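Local coordinates for chitinase (Thermococcus chitonophagus, PDB 5XSW), which probably cleaves chitin internally as an endochitinase, this piece joining a small beta domain to a helical domain that holds a bound glycan, at residues P113-G125 against F453-P465. Residues are numbered along the deposited sequence; the frame is centred on the assembly and turned at random.
Sequences PTIGELPASWKPG and FLTILRVAMKHWP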
ATOM      1  N   PRO A 113     -17.168  13.936 -15.981  1.00 27.38           N
ATOM      2  CA  PRO A 113     -17.697  14.681 -17.128  1.00 32.63           C
ATOM      3  C   PRO A 113     -17.639  13.887 -18.433  1.00 35.27           C
ATOM      4  O   PRO A 113     -16.800  13.018 -18.625  1.00 29.95           O
ATOM      5  CB  PRO A 113     -16.781  15.897 -17.215  1.00 31.29           C
ATOM      6  CG  PRO A 113     -15.946  15.910 -15.885  1.00 31.96           C
ATOM      7  CD  PRO A 113     -15.934  14.524 -15.396  1.00 25.13           C
ATOM      8  N   THR A 114     -18.553  14.200 -19.340  1.00 31.07           N
ATOM      9  CA  THR A 114     -18.492  13.679 -20.703  1.00 30.96           C
ATOM     10  C   THR A 114     -17.584  14.561 -21.551  1.00 27.39           C
ATOM     11  O   THR A 114     -17.775  15.769 -21.671  1.00 37.23           O
ATOM     12  CB  THR A 114     -19.907  13.608 -21.325  1.00 33.25           C
ATOM     13  OG1 THR A 114     -20.625  12.645 -20.593  1.00 33.75           O
ATOM     14  CG2 THR A 114     -19.842  13.122 -22.808  1.00 31.09           C
ATOM     15  N   ILE A 115     -16.547  13.976 -22.107  1.00 29.34           N
ATOM     16  CA  ILE A 115     -15.624  14.769 -22.913  1.00 25.92           C
ATOM     17  C   ILE A 115     -16.255  14.940 -24.334  1.00 29.57           C
ATOM     18  O   ILE A 115     -16.268  16.032 -24.889  1.00 33.21           O
ATOM     19  CB  ILE A 115     -14.238  14.083 -23.077  1.00 31.92           C
ATOM     20  CG1 ILE A 115     -13.644  13.652 -21.707  1.00 34.71           C
ATOM     21  CG2 ILE A 115     -13.301  14.973 -23.932  1.00 29.96           C
ATOM     22  CD1 ILE A 115     -13.524  14.818 -20.739  1.00 30.60           C
ATOM     23  N   GLY A 116     -16.739  13.836 -24.896  1.00 34.01           N
ATOM     24  CA  GLY A 116     -17.371  13.835 -26.218  1.00 33.94           C
ATOM     25  C   GLY A 116     -17.991  12.473 -26.458  1.00 37.40           C
ATOM     26  O   GLY A 116     -17.779  11.558 -25.679  1.00 32.31           O
ATOM     27  N   GLU A 117     -18.749  12.316 -27.540  1.00 31.06           N
ATOM     28  CA  GLU A 117     -19.432  11.049 -27.812  1.00 29.48           C
ATOM     29  C   GLU A 117     -19.423  10.775 -29.309  1.00 30.32           C
ATOM     30  O   GLU A 117     -19.390  11.722 -30.078  1.00 32.21           O
ATOM     31  CB  GLU A 117     -20.890  11.107 -27.318  1.00 39.55           C
ATOM     32  CG  GLU A 117     -21.053  11.215 -25.825  1.00 49.47           C
ATOM     33  CD  GLU A 117     -22.517  11.088 -25.418  1.00 59.27           C
ATOM     34  OE1 GLU A 117     -23.384  11.172 -26.317  1.00 62.54           O
ATOM     35  OE2 GLU A 117     -22.801  10.891 -24.220  1.00 55.70           O
ATOM     36  N   LEU A 118     -19.387   9.507 -29.692  1.00 31.65           N
ATOM     37  CA  LEU A 118     -19.469   9.125 -31.095  1.00 30.09           C
ATOM     38  C   LEU A 118     -20.859   9.514 -31.578  1.00 41.30           C
ATOM     39  O   LEU A 118     -21.802   9.504 -30.778  1.00 34.26           O
ATOM     40  CB  LEU A 118     -19.274   7.623 -31.273  1.00 32.11           C
ATOM     41  CG  LEU A 118     -17.855   7.089 -31.055  1.00 30.19           C
ATOM     42  CD1 LEU A 118     -17.821   5.582 -30.986  1.00 31.72           C
ATOM     43  CD2 LEU A 118     -16.964   7.589 -32.169  1.00 28.64           C
ATOM     44  N   PRO A 119     -20.997   9.832 -32.872  1.00 36.33           N
ATOM     45  CA  PRO A 119     -22.344  10.081 -33.405  1.00 41.15           C
ATOM     46  C   PRO A 119     -23.310   8.978 -33.022  1.00 33.00           C
ATOM     47  O   PRO A 119     -22.964   7.782 -32.950  1.00 34.70           O
ATOM     48  CB  PRO A 119     -22.111  10.120 -34.922  1.00 40.41           C
ATOM     49  CG  PRO A 119     -20.737  10.744 -35.045  1.00 38.81           C
ATOM     50  CD  PRO A 119     -19.946  10.140 -33.868  1.00 30.62           C
ATOM     51  N   ALA A 120     -24.530   9.394 -32.707  1.00 36.76           N
ATOM     52  CA  ALA A 120     -25.576   8.452 -32.354  1.00 33.16           C
ATOM     53  C   ALA A 120     -25.828   7.394 -33.445  1.00 35.63           C
ATOM     54  O   ALA A 120     -26.233   6.258 -33.159  1.00 35.95           O
ATOM     55  CB  ALA A 120     -26.882   9.225 -32.034  1.00 44.92           C
ATOM     56  N   SER A 121     -25.554   7.741 -34.697  1.00 35.00           N
ATOM     57  CA  SER A 121     -25.679   6.713 -35.739  1.00 43.97           C
ATOM     58  C   SER A 121     -24.629   5.587 -35.705  1.00 47.29           C
ATOM     59  O   SER A 121     -24.823   4.543 -36.357  1.00 39.75           O
ATOM     60  CB  SER A 121     -25.634   7.372 -37.109  1.00 40.32           C
ATOM     61  OG  SER A 121     -24.410   8.038 -37.296  1.00 40.71           O
ATOM     62  N   TRP A 122     -23.540   5.756 -34.936  1.00 40.23           N
ATOM     63  CA  TRP A 122     -22.502   4.713 -34.871  1.00 36.62           C
ATOM     64  C   TRP A 122     -23.030   3.400 -34.325  1.00 37.26           C
ATOM     65  O   TRP A 122     -23.716   3.369 -33.305  1.00 39.48           O
ATOM     66  CB  TRP A 122     -21.288   5.180 -33.999  1.00 32.02           C
ATOM     67  CG  TRP A 122     -20.139   4.261 -34.172  1.00 32.77           C
ATOM     68  CD1 TRP A 122     -19.122   4.374 -35.076  1.00 32.91           C
ATOM     69  CD2 TRP A 122     -19.911   3.054 -33.448  1.00 35.11           C
ATOM     70  NE1 TRP A 122     -18.267   3.304 -34.940  1.00 34.13           N
ATOM     71  CE2 TRP A 122     -18.741   2.477 -33.959  1.00 36.26           C
ATOM     72  CE3 TRP A 122     -20.595   2.402 -32.413  1.00 37.22           C
ATOM     73  CZ2 TRP A 122     -18.222   1.282 -33.467  1.00 37.51           C
ATOM     74  CZ3 TRP A 122     -20.085   1.207 -31.927  1.00 37.22           C
ATOM     75  CH2 TRP A 122     -18.903   0.667 -32.456  1.00 39.20           C
ATOM     76  N   LYS A 123     -22.641   2.305 -34.971  1.00 33.80           N
ATOM     77  CA  LYS A 123     -22.909   0.954 -34.521  1.00 35.07           C
ATOM     78  C   LYS A 123     -21.707   0.120 -34.930  1.00 38.78           C
ATOM     79  O   LYS A 123     -21.032   0.453 -35.884  1.00 40.26           O
ATOM     80  CB  LYS A 123     -24.182   0.360 -35.181  1.00 45.42           C
ATOM     81  CG  LYS A 123     -25.456   1.120 -34.938  1.00 54.84           C
ATOM     82  CD  LYS A 123     -26.615   0.515 -35.745  1.00 67.81           C
ATOM     83  CE  LYS A 123     -26.603   0.952 -37.234  1.00 75.53           C
ATOM     84  NZ  LYS A 123     -27.164   2.345 -37.486  1.00 73.70           N
ATOM     85  N   PRO A 124     -21.470  -0.994 -34.251  1.00 38.41           N
ATOM     86  CA  PRO A 124     -20.368  -1.892 -34.595  1.00 37.71           C
ATOM     87  C   PRO A 124     -20.493  -2.433 -36.009  1.00 51.21           C
ATOM     88  O   PRO A 124     -21.597  -2.454 -36.553  1.00 49.04           O
ATOM     89  CB  PRO A 124     -20.512  -3.034 -33.595  1.00 41.28           C
ATOM     90  CG  PRO A 124     -21.257  -2.463 -32.464  1.00 44.77           C
ATOM     91  CD  PRO A 124     -22.151  -1.391 -33.003  1.00 42.99           C
ATOM     92  N   GLY A 125     -19.379  -2.882 -36.574  1.00 45.43           N
ATOM     93  CA  GLY A 125     -19.347  -3.498 -37.894  1.00 44.53           C
ATOM     94  C   GLY A 125     -19.172  -2.491 -39.007  1.00 47.87           C
ATOM     95  O   GLY A 125     -18.162  -1.815 -39.127  1.00 42.07           O
ATOM     96  N   PHE A 453      -7.175  10.308 -32.076  1.00 26.65           N
ATOM     97  CA  PHE A 453      -7.057   9.182 -31.144  1.00 23.53           C
ATOM     98  C   PHE A 453      -8.219   9.076 -30.120  1.00 21.19           C
ATOM     99  O   PHE A 453      -8.592   7.969 -29.718  1.00 24.88           O
ATOM    100  CB  PHE A 453      -5.664   9.202 -30.404  1.00 24.37           C
ATOM    101  CG  PHE A 453      -5.384   7.902 -29.669  1.00 24.34           C
ATOM    102  CD1 PHE A 453      -5.262   6.724 -30.364  1.00 24.07           C
ATOM    103  CD2 PHE A 453      -5.264   7.873 -28.270  1.00 25.39           C
ATOM    104  CE1 PHE A 453      -5.048   5.488 -29.700  1.00 27.11           C
ATOM    105  CE2 PHE A 453      -5.037   6.679 -27.587  1.00 22.43           C
ATOM    106  CZ  PHE A 453      -4.929   5.478 -28.290  1.00 26.14           C
ATOM    107  N   LEU A 454      -8.829  10.196 -29.698  1.00 25.08           N
ATOM    108  CA  LEU A 454      -9.985  10.047 -28.813  1.00 23.63           C
ATOM    109  C   LEU A 454     -11.131   9.284 -29.486  1.00 27.38           C
ATOM    110  O   LEU A 454     -11.839   8.499 -28.839  1.00 23.46           O
ATOM    111  CB  LEU A 454     -10.534  11.402 -28.349  1.00 24.88           C
ATOM    112  CG  LEU A 454      -9.701  12.124 -27.279  1.00 29.55           C
ATOM    113  CD1 LEU A 454     -10.383  13.474 -26.861  1.00 26.89           C
ATOM    114  CD2 LEU A 454      -9.546  11.163 -26.048  1.00 26.10           C
ATOM    115  N   THR A 455     -11.281   9.492 -30.792  1.00 28.06           N
ATOM    116  CA  THR A 455     -12.374   8.776 -31.516  1.00 24.26           C
ATOM    117  C   THR A 455     -12.060   7.267 -31.575  1.00 23.33           C
ATOM    118  O   THR A 455     -12.920   6.417 -31.336  1.00 27.69           O
ATOM    119  CB  THR A 455     -12.575   9.418 -32.914  1.00 26.82           C
ATOM    120  OG1 THR A 455     -13.066  10.758 -32.741  1.00 27.66           O
ATOM    121  CG2 THR A 455     -13.651   8.612 -33.715  1.00 28.89           C
ATOM    122  N   ILE A 456     -10.776   6.930 -31.784  1.00 25.34           N
ATOM    123  CA  ILE A 456     -10.343   5.535 -31.738  1.00 22.09           C
ATOM    124  C   ILE A 456     -10.633   4.916 -30.374  1.00 27.67           C
ATOM    125  O   ILE A 456     -11.173   3.791 -30.247  1.00 27.73           O
ATOM    126  CB  ILE A 456      -8.825   5.396 -32.032  1.00 28.88           C
ATOM    127  CG1 ILE A 456      -8.471   5.802 -33.478  1.00 28.77           C
ATOM    128  CG2 ILE A 456      -8.361   3.959 -31.627  1.00 25.17           C
ATOM    129  CD1 ILE A 456      -9.002   4.783 -34.585  1.00 30.30           C
ATOM    130  N   LEU A 457     -10.262   5.637 -29.319  1.00 25.09           N
ATOM    131  CA  LEU A 457     -10.595   5.149 -27.957  1.00 23.53           C
ATOM    132  C   LEU A 457     -12.115   4.908 -27.732  1.00 22.83           C
ATOM    133  O   LEU A 457     -12.526   3.892 -27.130  1.00 24.42           O
ATOM    134  CB  LEU A 457     -10.082   6.141 -26.903  1.00 25.71           C
ATOM    135  CG  LEU A 457      -8.527   6.165 -26.718  1.00 29.96           C
ATOM    136  CD1 LEU A 457      -8.084   7.212 -25.658  1.00 26.47           C
ATOM    137  CD2 LEU A 457      -7.997   4.751 -26.356  1.00 25.32           C
ATOM    138  N   ARG A 458     -12.928   5.824 -28.231  1.00 25.01           N
ATOM    139  CA  ARG A 458     -14.392   5.723 -28.051  1.00 25.29           C
ATOM    140  C   ARG A 458     -14.943   4.538 -28.801  1.00 26.25           C
ATOM    141  O   ARG A 458     -15.792   3.797 -28.278  1.00 30.35           O
ATOM    142  CB  ARG A 458     -15.074   7.026 -28.535  1.00 30.13           C
ATOM    143  CG  ARG A 458     -14.862   8.128 -27.518  1.00 31.08           C
ATOM    144  CD  ARG A 458     -15.380   9.492 -27.898  1.00 34.24           C
ATOM    145  NE  ARG A 458     -14.843  10.448 -26.936  1.00 29.85           N
ATOM    146  CZ  ARG A 458     -14.636  11.721 -27.186  1.00 32.36           C
ATOM    147  NH1 ARG A 458     -14.943  12.230 -28.369  1.00 28.34           N
ATOM    148  NH2 ARG A 458     -14.082  12.491 -26.268  1.00 27.49           N
ATOM    149  N   VAL A 459     -14.417   4.318 -30.010  1.00 31.13           N
ATOM    150  CA  VAL A 459     -14.792   3.111 -30.739  1.00 25.50           C
ATOM    151  C   VAL A 459     -14.438   1.897 -29.951  1.00 32.18           C
ATOM    152  O   VAL A 459     -15.283   1.008 -29.759  1.00 32.60           O
ATOM    153  CB  VAL A 459     -14.126   3.071 -32.106  1.00 30.10           C
ATOM    154  CG1 VAL A 459     -14.236   1.676 -32.705  1.00 31.82           C
ATOM    155  CG2 VAL A 459     -14.802   4.119 -32.986  1.00 27.16           C
ATOM    156  N   ALA A 460     -13.206   1.837 -29.443  1.00 29.54           N
ATOM    157  CA  ALA A 460     -12.856   0.668 -28.613  1.00 26.22           C
ATOM    158  C   ALA A 460     -13.776   0.547 -27.412  1.00 29.62           C
ATOM    159  O   ALA A 460     -14.221  -0.562 -27.059  1.00 32.20           O
ATOM    160  CB  ALA A 460     -11.363   0.765 -28.131  1.00 28.39           C
ATOM    161  N   MET A 461     -14.037   1.683 -26.750  1.00 25.33           N
ATOM    162  CA  MET A 461     -14.777   1.620 -25.481  1.00 27.42           C
ATOM    163  C   MET A 461     -16.256   1.298 -25.606  1.00 36.28           C
ATOM    164  O   MET A 461     -16.910   0.906 -24.611  1.00 31.15           O
ATOM    165  CB  MET A 461     -14.607   2.955 -24.701  1.00 27.82           C
ATOM    166  CG  MET A 461     -13.115   3.080 -24.241  1.00 28.76           C
ATOM    167  SD  MET A 461     -12.775   4.661 -23.449  1.00 33.59           S
ATOM    168  CE  MET A 461     -13.493   4.391 -21.834  1.00 36.26           C
ATOM    169  N   LYS A 462     -16.787   1.437 -26.822  1.00 33.24           N
ATOM    170  CA  LYS A 462     -18.151   0.958 -27.097  1.00 33.26           C
ATOM    171  C   LYS A 462     -18.226  -0.510 -26.753  1.00 34.83           C
ATOM    172  O   LYS A 462     -19.273  -1.017 -26.447  1.00 36.66           O
ATOM    173  CB  LYS A 462     -18.525   1.176 -28.575  1.00 32.31           C
ATOM    174  CG  LYS A 462     -18.816   2.623 -28.974  1.00 31.67           C
ATOM    175  CD  LYS A 462     -20.266   2.972 -28.421  1.00 42.25           C
ATOM    176  CE  LYS A 462     -20.754   4.372 -28.794  1.00 40.92           C
ATOM    177  NZ  LYS A 462     -22.067   4.705 -28.090  1.00 48.98           N
ATOM    178  N   HIS A 463     -17.125  -1.229 -26.825  1.00 29.97           N
ATOM    179  CA  HIS A 463     -17.115  -2.642 -26.482  1.00 33.62           C
ATOM    180  C   HIS A 463     -16.733  -2.966 -25.042  1.00 36.11           C
ATOM    181  O   HIS A 463     -16.681  -4.093 -24.666  1.00 34.90           O
ATOM    182  CB  HIS A 463     -16.222  -3.433 -27.424  1.00 31.34           C
ATOM    183  CG  HIS A 463     -16.604  -3.321 -28.855  1.00 36.84           C
ATOM    184  ND1 HIS A 463     -17.208  -4.343 -29.541  1.00 38.77           N
ATOM    185  CD2 HIS A 463     -16.475  -2.309 -29.730  1.00 37.14           C
ATOM    186  CE1 HIS A 463     -17.432  -3.962 -30.777  1.00 40.08           C
ATOM    187  NE2 HIS A 463     -16.998  -2.731 -30.917  1.00 36.81           N
ATOM    188  N   TRP A 464     -16.456  -1.940 -24.203  1.00 34.88           N
ATOM    189  CA  TRP A 464     -16.036  -2.198 -22.823  1.00 30.92           C
ATOM    190  C   TRP A 464     -17.235  -2.359 -21.875  1.00 32.54           C
ATOM    191  O   TRP A 464     -18.295  -1.783 -22.098  1.00 33.83           O
ATOM    192  CB  TRP A 464     -15.112  -1.062 -22.352  1.00 29.77           C
ATOM    193  CG  TRP A 464     -13.742  -1.050 -23.003  1.00 32.18           C
ATOM    194  CD1 TRP A 464     -13.362  -1.685 -24.156  1.00 34.55           C
ATOM    195  CD2 TRP A 464     -12.579  -0.342 -22.537  1.00 36.75           C
ATOM    196  NE1 TRP A 464     -12.043  -1.410 -24.441  1.00 33.37           N
ATOM    197  CE2 TRP A 464     -11.537  -0.594 -23.454  1.00 31.24           C
ATOM    198  CE3 TRP A 464     -12.324   0.494 -21.428  1.00 34.26           C
ATOM    199  CZ2 TRP A 464     -10.248  -0.051 -23.301  1.00 33.22           C
ATOM    200  CZ3 TRP A 464     -11.050   1.031 -21.275  1.00 32.19           C
ATOM    201  CH2 TRP A 464     -10.031   0.766 -22.212  1.00 29.41           C
ATOM    202  N   PRO A 465     -17.074  -3.141 -20.801  1.00 34.04           N
ATOM    203  CA  PRO A 465     -18.167  -3.294 -19.833  1.00 38.26           C
ATOM    204  C   PRO A 465     -18.643  -1.935 -19.295  1.00 35.59           C
ATOM    205  O   PRO A 465     -17.820  -1.017 -19.137  1.00 32.55           O
ATOM    206  CB  PRO A 465     -17.543  -4.114 -18.701  1.00 35.96           C
ATOM    207  CG  PRO A 465     -16.245  -4.574 -19.185  1.00 35.37           C
ATOM    208  CD  PRO A 465     -15.817  -3.756 -20.344  1.00 35.63           C
TER
HETATM  209  O   HOH W   1     -16.486  11.361 -30.570  1.00 30.72           O
HETATM  210  O   HOH W   2     -22.581   7.494 -29.006  1.00 46.60           O
HETATM  211  O   HOH W   3     -23.513   5.224 -31.040  1.00 41.90           O
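Leu118, Trp122 and the Gly116 backbone pack against Arg458, Val459 and Lys462 in a loop-on-helix contact, where the irregular segment 113-125, following strand 98-104, lies over the last turns of helix 449-461. No direct hydrogen bond links the two segments; apolar packing and three waters join them. Leu118 sets its two methyls against different helix residues: CD2 meets Thr455 CG2 at 3.8 Å, while CD1 reaches Lys462 CG at 3.7 Å and also touches Val459. A branched leucine suits this place, since its two arms serve residues spread over about two helical turns. The Arg458 guanidinium lies flat against the Gly116 backbone, Gly116 O being 3.4 Å above its plane, with Leu454 CB over the opposite face; a CB on residue 116 would clash with NH1, consistent with a glycine here. At the edge, Ile115 CG2 comes within 3.5 Å of Arg458 NH2. Within the helical domain, this buried charge is answered by a salt bridge from Arg458 NH2 to Glu197 on helix 186-199 and by Arg458 NH1 bonding Pro159 O and, at 2.8 Å, a water shared weakly with Glu117 O. Replacing Arg458 by alanine is likely to leave Glu197 without its charge mate and open a gap against the Gly116 backbone. Farther along, a type I turn, Pro119 to Trp122, brings the indole against Val459 and Lys462; with CG anti to the backbone N (chi1 -168°), Trp122 lays CZ3 3.5 Å from Lys462 CG. The lysine, bent at chi2 (-76°), runs its aliphatic part past Leu118 and the indole, and Lys462 NZ donates to a water 3.0 Å away that in turn donates to Leu118 O. His463 NE2 sits at the indole edge and hydrogen-bonds Asp430 of helix 421-439, whose other carboxylate oxygen accepts Gly125 N.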